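Local coordinates for protein B-agarase (PDB 5Z6P) that probably hydrolyses the beta-glycosidic bonds of agarose, as an agarase of glycoside hydrolase family 50, at residues F112-D117 with M122-I127; A150-S155 with G176-D181; T283-G288 with D659-S664. All blocks are in the same frame, centred on the assembly; numbering follows the deposited sequence.

Contact 1. Residues F112-D117 with M122-I127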
loop_
_atom_site.group_PDB
_atom_site.type_symbol
_atom_site.label_atom_id
_atom_site.label_comp_id
_atom_site.label_asym_id
_atom_site.label_seq_id
_atom_site.Cartn_x
_atom_site.Cartn_y
_atom_site.Cartn_z
ATOM N N PHE A 112 -1.268 -11.360 12.116
ATOM C CA PHE A 112 -0.914 -12.173 10.969
ATOM C C PHE A 112 -0.650 -13.615 11.386
ATOM O O PHE A 112 -0.000 -13.873 12.395
ATOM C CB PHE A 112 0.313 -11.598 10.256
ATOM C CG PHE A 112 0.013 -10.389 9.431
ATOM C CD1 PHE A 112 -0.201 -9.167 10.029
ATOM C CD2 PHE A 112 -0.052 -10.473 8.053
ATOM C CE1 PHE A 112 -0.482 -8.050 9.271
ATOM C CE2 PHE A 112 -0.331 -9.370 7.303
ATOM C CZ PHE A 112 -0.552 -8.153 7.920
ATOM N N ILE A 113 -1.174 -14.545 10.609
ATOM C CA ILE A 113 -0.886 -15.959 10.788
ATOM C C ILE A 113 -0.071 -16.393 9.596
ATOM O O ILE A 113 -0.584 -16.470 8.475
ATOM C CB ILE A 113 -2.161 -16.837 10.886
ATOM C CG1 ILE A 113 -3.074 -16.376 12.027
ATOM C CG2 ILE A 113 -1.791 -18.298 11.051
ATOM C CD1 ILE A 113 -4.316 -15.614 11.567
ATOM N N ASN A 114 1.206 -16.653 9.839
ATOM C CA ASN A 114 2.113 -17.070 8.792
ATOM C C ASN A 114 2.422 -18.539 8.975
ATOM O O ASN A 114 2.933 -18.953 10.007
ATOM C CB ASN A 114 3.388 -16.225 8.812
ATOM C CG ASN A 114 3.097 -14.743 8.745
ATOM O OD1 ASN A 114 2.178 -14.311 8.063
ATOM N ND2 ASN A 114 3.874 -13.957 9.461
ATOM N N ILE A 115 2.089 -19.330 7.970
ATOM C CA ILE A 115 2.305 -20.765 8.026
ATOM C C ILE A 115 3.378 -21.176 7.017
ATOM O O ILE A 115 3.268 -20.888 5.826
ATOM C CB ILE A 115 0.997 -21.495 7.771
ATOM C CG1 ILE A 115 -0.067 -20.930 8.718
ATOM C CG2 ILE A 115 1.179 -22.976 7.946
ATOM C CD1 ILE A 115 -1.441 -21.437 8.495
ATOM N N PHE A 116 4.429 -21.827 7.512
ATOM C CA PHE A 116 5.610 -22.151 6.716
ATOM C C PHE A 116 5.709 -23.644 6.457
ATOM O O PHE A 116 5.455 -24.440 7.351
ATOM C CB PHE A 116 6.886 -21.683 7.430
ATOM C CG PHE A 116 6.934 -20.209 7.714
ATOM C CD1 PHE A 116 6.311 -19.685 8.833
ATOM C CD2 PHE A 116 7.616 -19.353 6.872
ATOM C CE1 PHE A 116 6.354 -18.332 9.103
ATOM C CE2 PHE A 116 7.663 -17.992 7.138
ATOM C CZ PHE A 116 7.032 -17.487 8.257
ATOM N N ASP A 117 6.089 -24.040 5.246
ATOM C CA ASP A 117 6.338 -25.458 5.010
ATOM C C ASP A 117 7.839 -25.751 5.010
ATOM O O ASP A 117 8.650 -24.837 5.071
ATOM C CB ASP A 117 5.662 -25.941 3.709
ATOM C CG ASP A 117 6.317 -25.411 2.431
ATOM O OD1 ASP A 117 7.398 -24.785 2.470
ATOM O OD2 ASP A 117 5.724 -25.644 1.356
ATOM N N MET A 122 5.622 -19.696 2.264
ATOM C CA MET A 122 4.840 -19.189 3.372
ATOM C C MET A 122 3.431 -18.843 2.967
ATOM O O MET A 122 3.210 -18.076 2.047
ATOM C CB MET A 122 5.516 -17.955 3.958
ATOM C CG MET A 122 4.662 -17.168 4.922
ATOM S SD MET A 122 5.387 -15.564 5.251
ATOM C CE MET A 122 5.034 -14.664 3.741
ATOM N N HIS A 123 2.470 -19.418 3.666
ATOM C CA HIS A 123 1.097 -19.005 3.512
ATOM C C HIS A 123 0.779 -17.950 4.575
ATOM O O HIS A 123 0.726 -18.256 5.761
ATOM C CB HIS A 123 0.181 -20.211 3.632
ATOM C CG HIS A 123 -1.271 -19.878 3.556
ATOM N ND1 HIS A 123 -1.962 -19.846 2.369
ATOM C CD2 HIS A 123 -2.161 -19.556 4.522
ATOM C CE1 HIS A 123 -3.222 -19.527 2.606
ATOM N NE2 HIS A 123 -3.367 -19.343 3.903
ATOM N N SER A 124 0.566 -16.708 4.161
ATOM C CA SER A 124 0.319 -15.646 5.136
ATOM C C SER A 124 -1.067 -15.007 5.020
ATOM O O SER A 124 -1.418 -14.447 3.982
ATOM C CB SER A 124 1.389 -14.563 5.004
ATOM O OG SER A 124 1.242 -13.602 6.018
ATOM N N ARG A 125 -1.843 -15.100 6.099
ATOM C CA ARG A 125 -3.131 -14.428 6.216
ATOM C C ARG A 125 -3.160 -13.499 7.434
ATOM O O ARG A 125 -2.273 -13.563 8.280
ATOM C CB ARG A 125 -4.258 -15.443 6.340
ATOM C CG ARG A 125 -4.322 -16.454 5.218
ATOM C CD ARG A 125 -5.752 -16.878 5.003
ATOM N NE ARG A 125 -5.882 -17.949 4.018
ATOM C CZ ARG A 125 -6.924 -18.081 3.200
ATOM N NH1 ARG A 125 -7.915 -17.206 3.253
ATOM N NH2 ARG A 125 -6.968 -19.084 2.338
ATOM N N CYS A 126 -4.172 -12.640 7.536
ATOM C CA CYS A 126 -4.355 -11.915 8.793
ATOM C C CYS A 126 -5.810 -11.848 9.235
ATOM O O CYS A 126 -6.747 -12.117 8.459
ATOM C CB CYS A 126 -3.758 -10.496 8.716
ATOM S SG CYS A 126 -4.633 -9.287 7.747
ATOM N N ILE A 127 -5.976 -11.517 10.505
ATOM C CA ILE A 127 -7.276 -11.345 11.110
ATOM C C ILE A 127 -7.325 -10.061 11.930
ATOM O O ILE A 127 -6.299 -9.599 12.428
ATOM C CB ILE A 127 -7.615 -12.531 12.012
ATOM C CG1 ILE A 127 -6.542 -12.704 13.086
ATOM C CG2 ILE A 127 -7.732 -13.810 11.194
ATOM C CD1 ILE A 127 -6.896 -13.765 14.096
#
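The ring of F112 lies against C126, whose CB stands almost over its centre, 3.7 Å from the F112 ring centroid, in a CH-pi contact. C126 SG sits between its own backbone N and carbonyl carbon (chi1 73°), which brings the sulfur over the same face, 4.5 Å from the F112 centroid. Farther along the sheet face that carries F112, N114 and F116, the side chains of F116 and M122 run side by side. M122 CG covers one face of the F116 ring toward its rim, 3.8 Å from F116 CE2, while SD meets the ring obliquely, a Met-aromatic contact suited to a long, flexible side chain. Between these pairs serine's short hydroxyl points to the amide of its cross-strand neighbour, S124 OG donating to N114 OD1 at a modelled separation too short to trust; N114 ND2 continues to E189.

The strands form an antiparallel beta hairpin of the Agarase CBM-like domain, continued on its flanks by strands 185-193 and 168-174. I113 and R125 exchange backbone hydrogen bonds, I113 N to R125 O at 2.8 Å and R125 N to I113 O at 3.0 Å, and I115 pairs likewise with H123. On the opposite face I113 CD1 reaches I127 CG2 at 3.9 Å, a branched aliphatic pair; I113 packs on V139 and I127 on F137, both of strand 135-140.

R125 leads away from the hairpin. Its NE donates to H123 NE2 at 2.9 Å, nearly in the guanidinium plane, so this nitrogen of H123 acts as acceptor while ND1 hydrogen-bonds A177 O. R125 NH2 and NH1 donate to the carbonyls of C151 and A171.

Contact 2. Residues A150-S155 with G176-D181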
loop_
_atom_site.group_PDB
_atom_site.type_symbol
_atom_site.label_atom_id
_atom_site.label_comp_id
_atom_site.label_asym_id
_atom_site.label_seq_id
_atom_site.Cartn_x
_atom_site.Cartn_y
_atom_site.Cartn_z
ATOM N N ALA A 150 -7.135 -22.977 -1.837
ATOM C CA ALA A 150 -7.796 -22.474 -0.644
ATOM C C ALA A 150 -8.629 -21.241 -0.960
ATOM O O ALA A 150 -8.255 -20.449 -1.811
ATOM C CB ALA A 150 -6.768 -22.156 0.421
ATOM N N CYS A 151 -9.751 -21.073 -0.269
ATOM C CA CYS A 151 -10.608 -19.914 -0.488
ATOM C C CYS A 151 -9.868 -18.609 -0.200
ATOM O O CYS A 151 -8.993 -18.563 0.658
ATOM C CB CYS A 151 -11.881 -19.999 0.359
ATOM S SG CYS A 151 -11.706 -19.684 2.143
ATOM N N ASN A 152 -10.221 -17.558 -0.932
ATOM C CA ASN A 152 -9.598 -16.250 -0.767
ATOM C C ASN A 152 -10.306 -15.196 -1.609
ATOM O O ASN A 152 -10.955 -15.531 -2.596
ATOM C CB ASN A 152 -8.124 -16.309 -1.159
ATOM C CG ASN A 152 -7.934 -16.484 -2.649
ATOM O OD1 ASN A 152 -7.842 -15.510 -3.385
ATOM N ND2 ASN A 152 -7.883 -17.727 -3.101
ATOM N N TYR A 153 -10.164 -13.929 -1.229
ATOM C CA TYR A 153 -10.699 -12.815 -2.011
ATOM C C TYR A 153 -9.578 -11.947 -2.602
ATOM O O TYR A 153 -9.745 -10.743 -2.817
ATOM C CB TYR A 153 -11.620 -11.943 -1.162
ATOM C CG TYR A 153 -12.928 -12.581 -0.773
ATOM C CD1 TYR A 153 -14.049 -12.464 -1.583
ATOM C CD2 TYR A 153 -13.053 -13.280 0.416
ATOM C CE1 TYR A 153 -15.254 -13.037 -1.221
ATOM C CE2 TYR A 153 -14.249 -13.851 0.788
ATOM C CZ TYR A 153 -15.346 -13.730 -0.035
ATOM O OH TYR A 153 -16.541 -14.307 0.330
ATOM N N ALA A 154 -8.437 -12.556 -2.872
ATOM C CA ALA A 154 -7.287 -11.780 -3.301
ATOM C C ALA A 154 -6.804 -12.187 -4.677
ATOM O O ALA A 154 -5.654 -11.960 -5.013
ATOM C CB ALA A 154 -6.154 -11.919 -2.287
ATOM N N SER A 155 -7.675 -12.799 -5.475
ATOM C CA SER A 155 -7.260 -13.301 -6.773
ATOM C C SER A 155 -8.065 -12.706 -7.922
ATOM O O SER A 155 -8.000 -13.199 -9.037
ATOM C CB SER A 155 -7.379 -14.825 -6.815
ATOM O OG SER A 155 -6.560 -15.422 -5.836
ATOM N N GLY A 176 2.544 -14.329 0.202
ATOM C CA GLY A 176 3.160 -15.632 0.074
ATOM C C GLY A 176 2.467 -16.495 -0.958
ATOM O O GLY A 176 1.983 -16.001 -1.970
ATOM N N ALA A 177 2.432 -17.792 -0.696
ATOM C CA ALA A 177 1.837 -18.745 -1.607
ATOM C C ALA A 177 0.502 -19.208 -1.061
ATOM O O ALA A 177 0.376 -19.485 0.128
ATOM C CB ALA A 177 2.757 -19.923 -1.819
ATOM N N LEU A 178 -0.495 -19.302 -1.932
ATOM C CA LEU A 178 -1.812 -19.724 -1.508
ATOM C C LEU A 178 -1.819 -21.194 -1.132
ATOM O O LEU A 178 -2.449 -21.603 -0.160
ATOM C CB LEU A 178 -2.826 -19.466 -2.613
ATOM C CG LEU A 178 -4.281 -19.650 -2.222
ATOM C CD1 LEU A 178 -4.713 -18.485 -1.367
ATOM C CD2 LEU A 178 -5.146 -19.763 -3.467
ATOM N N ASN A 179 -1.134 -21.993 -1.932
ATOM C CA ASN A 179 -1.077 -23.424 -1.695
ATOM C C ASN A 179 0.345 -23.861 -1.404
ATOM O O ASN A 179 1.227 -23.716 -2.240
ATOM C CB ASN A 179 -1.644 -24.191 -2.888
ATOM C CG ASN A 179 -3.119 -23.930 -3.092
ATOM O OD1 ASN A 179 -3.958 -24.409 -2.329
ATOM N ND2 ASN A 179 -3.446 -23.167 -4.121
ATOM N N ILE A 180 0.561 -24.365 -0.195
ATOM C CA ILE A 180 1.892 -24.766 0.244
ATOM C C ILE A 180 1.943 -26.276 0.397
ATOM O O ILE A 180 0.917 -26.949 0.315
ATOM C CB ILE A 180 2.290 -24.094 1.587
ATOM C CG1 ILE A 180 1.318 -24.498 2.694
ATOM C CG2 ILE A 180 2.357 -22.583 1.443
ATOM C CD1 ILE A 180 1.613 -23.864 4.034
ATOM N N ASP A 181 3.133 -26.813 0.620
ATOM C CA ASP A 181 3.270 -28.248 0.820
ATOM C C ASP A 181 2.722 -28.667 2.184
ATOM O O ASP A 181 3.422 -28.614 3.190
ATOM C CB ASP A 181 4.730 -28.670 0.678
ATOM C CG ASP A 181 4.921 -30.162 0.849
ATOM O OD1 ASP A 181 3.911 -30.902 0.880
ATOM O OD2 ASP A 181 6.087 -30.594 0.953
#
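A150 and L178 mark the nearest approach of the two backbones, CA to CA 6.6 Å, and no hydrogen bond crosses between the segments. Both are loops without regular secondary structure: 150-155 comes after strand 135-140, whereas the loop 176-181 comes after strand 168-174. Their meeting depends on side chains, which meet backbone as well as side-chain atoms. L178 contributes more than any other single residue. With its CG anti to the backbone N (chi1 -170°), the isobutyl group reaches over to the other loop, and CD2 comes within 3.6 Å of A150 O and 3.4 Å of N152 ND2. CD1 is 3.7 Å from N152 ND2, so both methyls lie over one face of the N152 amide, near its ND2, and the side chains cross obliquely. The methyl of A150 is small enough to let L178 in, its CB 4.4 Å from L178 CG, and R125 also packs on A150. W173 touches both L178 and N152, so leucine has aromatic company as well as a polar neighbour.

The amide against which L178 rests is held firmly within its own loop. N152 ND2 donates to A150 O at 3.0 Å, in the plane of both groups, and N152 OD1 takes two donors: A154 N, on a lone pair, at 3.1 Å, and S155 OG at 2.8 Å. Asparagine suits this place because one flat group both gives and accepts. A disulfide joins C151 to C162. Within this disulfide-bonded loop of the CBM-like domain, N152 OD1 accepting from the N two residues on forms an Asx turn.

Contact 3. Residues T283-G288 with D659-S664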
loop_
_atom_site.group_PDB
_atom_site.type_symbol
_atom_site.label_atom_id
_atom_site.label_comp_id
_atom_site.label_asym_id
_atom_site.label_seq_id
_atom_site.Cartn_x
_atom_site.Cartn_y
_atom_site.Cartn_z
ATOM N N THR A 283 11.410 23.884 1.171
ATOM C CA THR A 283 11.702 23.286 2.458
ATOM C C THR A 283 12.538 24.254 3.308
ATOM O O THR A 283 13.189 25.149 2.781
ATOM C CB THR A 283 12.438 21.943 2.310
ATOM O OG1 THR A 283 13.777 22.177 1.862
ATOM C CG2 THR A 283 11.711 21.028 1.306
ATOM N N GLU A 284 12.519 24.044 4.617
ATOM C CA GLU A 284 13.196 24.918 5.580
ATOM C C GLU A 284 13.300 24.204 6.909
ATOM O O GLU A 284 12.413 23.447 7.271
ATOM C CB GLU A 284 12.428 26.239 5.753
ATOM C CG GLU A 284 13.152 27.307 6.558
ATOM C CD GLU A 284 14.490 27.647 5.939
ATOM O OE1 GLU A 284 15.525 27.323 6.549
ATOM O OE2 GLU A 284 14.502 28.209 4.825
ATOM N N LYS A 285 14.374 24.440 7.647
ATOM C CA LYS A 285 14.424 23.962 9.020
ATOM C C LYS A 285 13.876 25.078 9.914
ATOM O O LYS A 285 14.322 26.220 9.835
ATOM C CB LYS A 285 15.851 23.557 9.431
ATOM C CG LYS A 285 16.012 22.051 9.762
ATOM C CD LYS A 285 17.447 21.708 10.125
ATOM C CE LYS A 285 17.556 20.801 11.360
ATOM N NZ LYS A 285 17.152 19.354 11.206
ATOM N N ILE A 286 12.868 24.765 10.722
ATOM C CA ILE A 286 12.224 25.773 11.555
ATOM C C ILE A 286 12.210 25.296 12.993
ATOM O O ILE A 286 11.673 24.239 13.297
ATOM C CB ILE A 286 10.792 26.083 11.079
ATOM C CG1 ILE A 286 10.812 26.702 9.677
ATOM C CG2 ILE A 286 10.100 27.027 12.030
ATOM C CD1 ILE A 286 9.433 26.918 9.090
ATOM N N ALA A 287 12.833 26.078 13.866
ATOM C CA ALA A 287 13.010 25.721 15.271
ATOM C C ALA A 287 13.475 24.282 15.427
ATOM O O ALA A 287 12.898 23.518 16.195
ATOM C CB ALA A 287 11.720 25.955 16.049
ATOM N N GLY A 288 14.501 23.911 14.670
ATOM C CA GLY A 288 15.057 22.570 14.740
ATOM C C GLY A 288 14.250 21.440 14.109
ATOM O O GLY A 288 14.655 20.280 14.175
ATOM N N ASP A 659 20.314 10.367 10.827
ATOM C CA ASP A 659 21.525 10.298 10.029
ATOM C C ASP A 659 21.354 10.866 8.634
ATOM O O ASP A 659 22.280 11.438 8.090
ATOM C CB ASP A 659 21.997 8.856 9.911
ATOM C CG ASP A 659 22.315 8.246 11.238
ATOM O OD1 ASP A 659 22.900 8.955 12.069
ATOM O OD2 ASP A 659 21.982 7.061 11.447
ATOM N N ILE A 660 20.170 10.686 8.054
ATOM C CA ILE A 660 19.880 11.181 6.712
ATOM C C ILE A 660 19.594 12.675 6.774
ATOM O O ILE A 660 20.059 13.439 5.937
ATOM C CB ILE A 660 18.666 10.438 6.085
ATOM C CG1 ILE A 660 18.930 8.931 6.000
ATOM C CG2 ILE A 660 18.292 11.026 4.751
ATOM C CD1 ILE A 660 20.137 8.550 5.170
ATOM N N ASP A 661 18.825 13.065 7.792
ATOM C CA ASP A 661 18.471 14.455 8.065
ATOM C C ASP A 661 17.941 15.177 6.833
ATOM O O ASP A 661 18.412 16.256 6.466
ATOM C CB ASP A 661 19.675 15.221 8.661
ATOM C CG ASP A 661 19.312 16.652 9.082
ATOM O OD1 ASP A 661 18.131 16.901 9.389
ATOM O OD2 ASP A 661 20.191 17.533 9.060
ATOM N N MET A 662 16.948 14.557 6.199
ATOM C CA MET A 662 16.229 15.148 5.078
ATOM C C MET A 662 14.768 15.362 5.474
ATOM O O MET A 662 14.222 14.563 6.228
ATOM C CB MET A 662 16.311 14.240 3.826
ATOM C CG MET A 662 17.668 14.251 3.123
ATOM S SD MET A 662 17.964 15.793 2.269
ATOM C CE MET A 662 16.904 15.583 0.841
ATOM N N PRO A 663 14.133 16.434 4.965
ATOM C CA PRO A 663 12.680 16.490 5.097
ATOM C C PRO A 663 12.061 15.311 4.357
ATOM O O PRO A 663 12.533 14.943 3.268
ATOM C CB PRO A 663 12.313 17.807 4.440
ATOM C CG PRO A 663 13.401 18.050 3.456
ATOM C CD PRO A 663 14.641 17.465 4.048
ATOM N N SER A 664 11.043 14.712 4.966
ATOM C CA SER A 664 10.457 13.477 4.468
ATOM C C SER A 664 8.938 13.613 4.355
ATOM O O SER A 664 8.334 14.470 5.022
ATOM C CB SER A 664 10.813 12.305 5.385
ATOM O OG SER A 664 12.214 12.226 5.602
#
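The flat carboxylate of D661 meets K285 at one end: K285 NZ comes at the OD1 end of the group, tilted somewhat out of its plane rather than over a face. NZ is 3.2 Å from D661 OD1 but 4.1 Å from D661 OD2, so the salt bridge is one-sided and its hydrogen bond weak. The same OD1 accepts from W290 NE1, its stronger partner, and the W290 indole also receives K285 in a cation-pi contact. The lysine chain, bent at its third and fourth torsions, crosses the aspartate at about a right angle. D661 is the first residue beyond helix 657-660, with a positive phi of 50°, a left-handed conformation that aspartate tolerates better than most residues.

Farther along, T283 CG2 touches P663 CG at 4.0 Å, methyl against the puckered pyrrolidine ring. P663 also rests on W290 and V710. It leads into strand 664-668, consistent with the (beta/alpha)8 barrel usual in such glycosidases, while strand 282-286 is the outermost strand of the same mixed sheet and pairs with 289-293.

An exposed lysine, an aspartate and an indole thus share one polar cluster. The positive charge probably favours an ionised D661, but the long contact at the surface suggests only a modest contribution from the salt bridge.

How the contacts relate
Contacts 1 and 2 are neighbours in the Agarase CBM-like domain, with centres 10 Å apart. They touch directly through two probable hydrogen bonds: R125 NH2 lies 2.7 Å from C151 O, and M122 O lies 2.9 Å from A177 N, so strand 122-127 is joined to both loops of contact 2. Segment 150-155 also faces a later part of the chain, where Y153 stacks on F679 and its carbonyl meets N731. Contact 3 is remote, its centre about 39 Å from that of contact 1 and about 43 Å from that of contact 2, on the other side of the chain's centre from contact 2. No ligand or active-site residue can be assigned to these segments on this evidence.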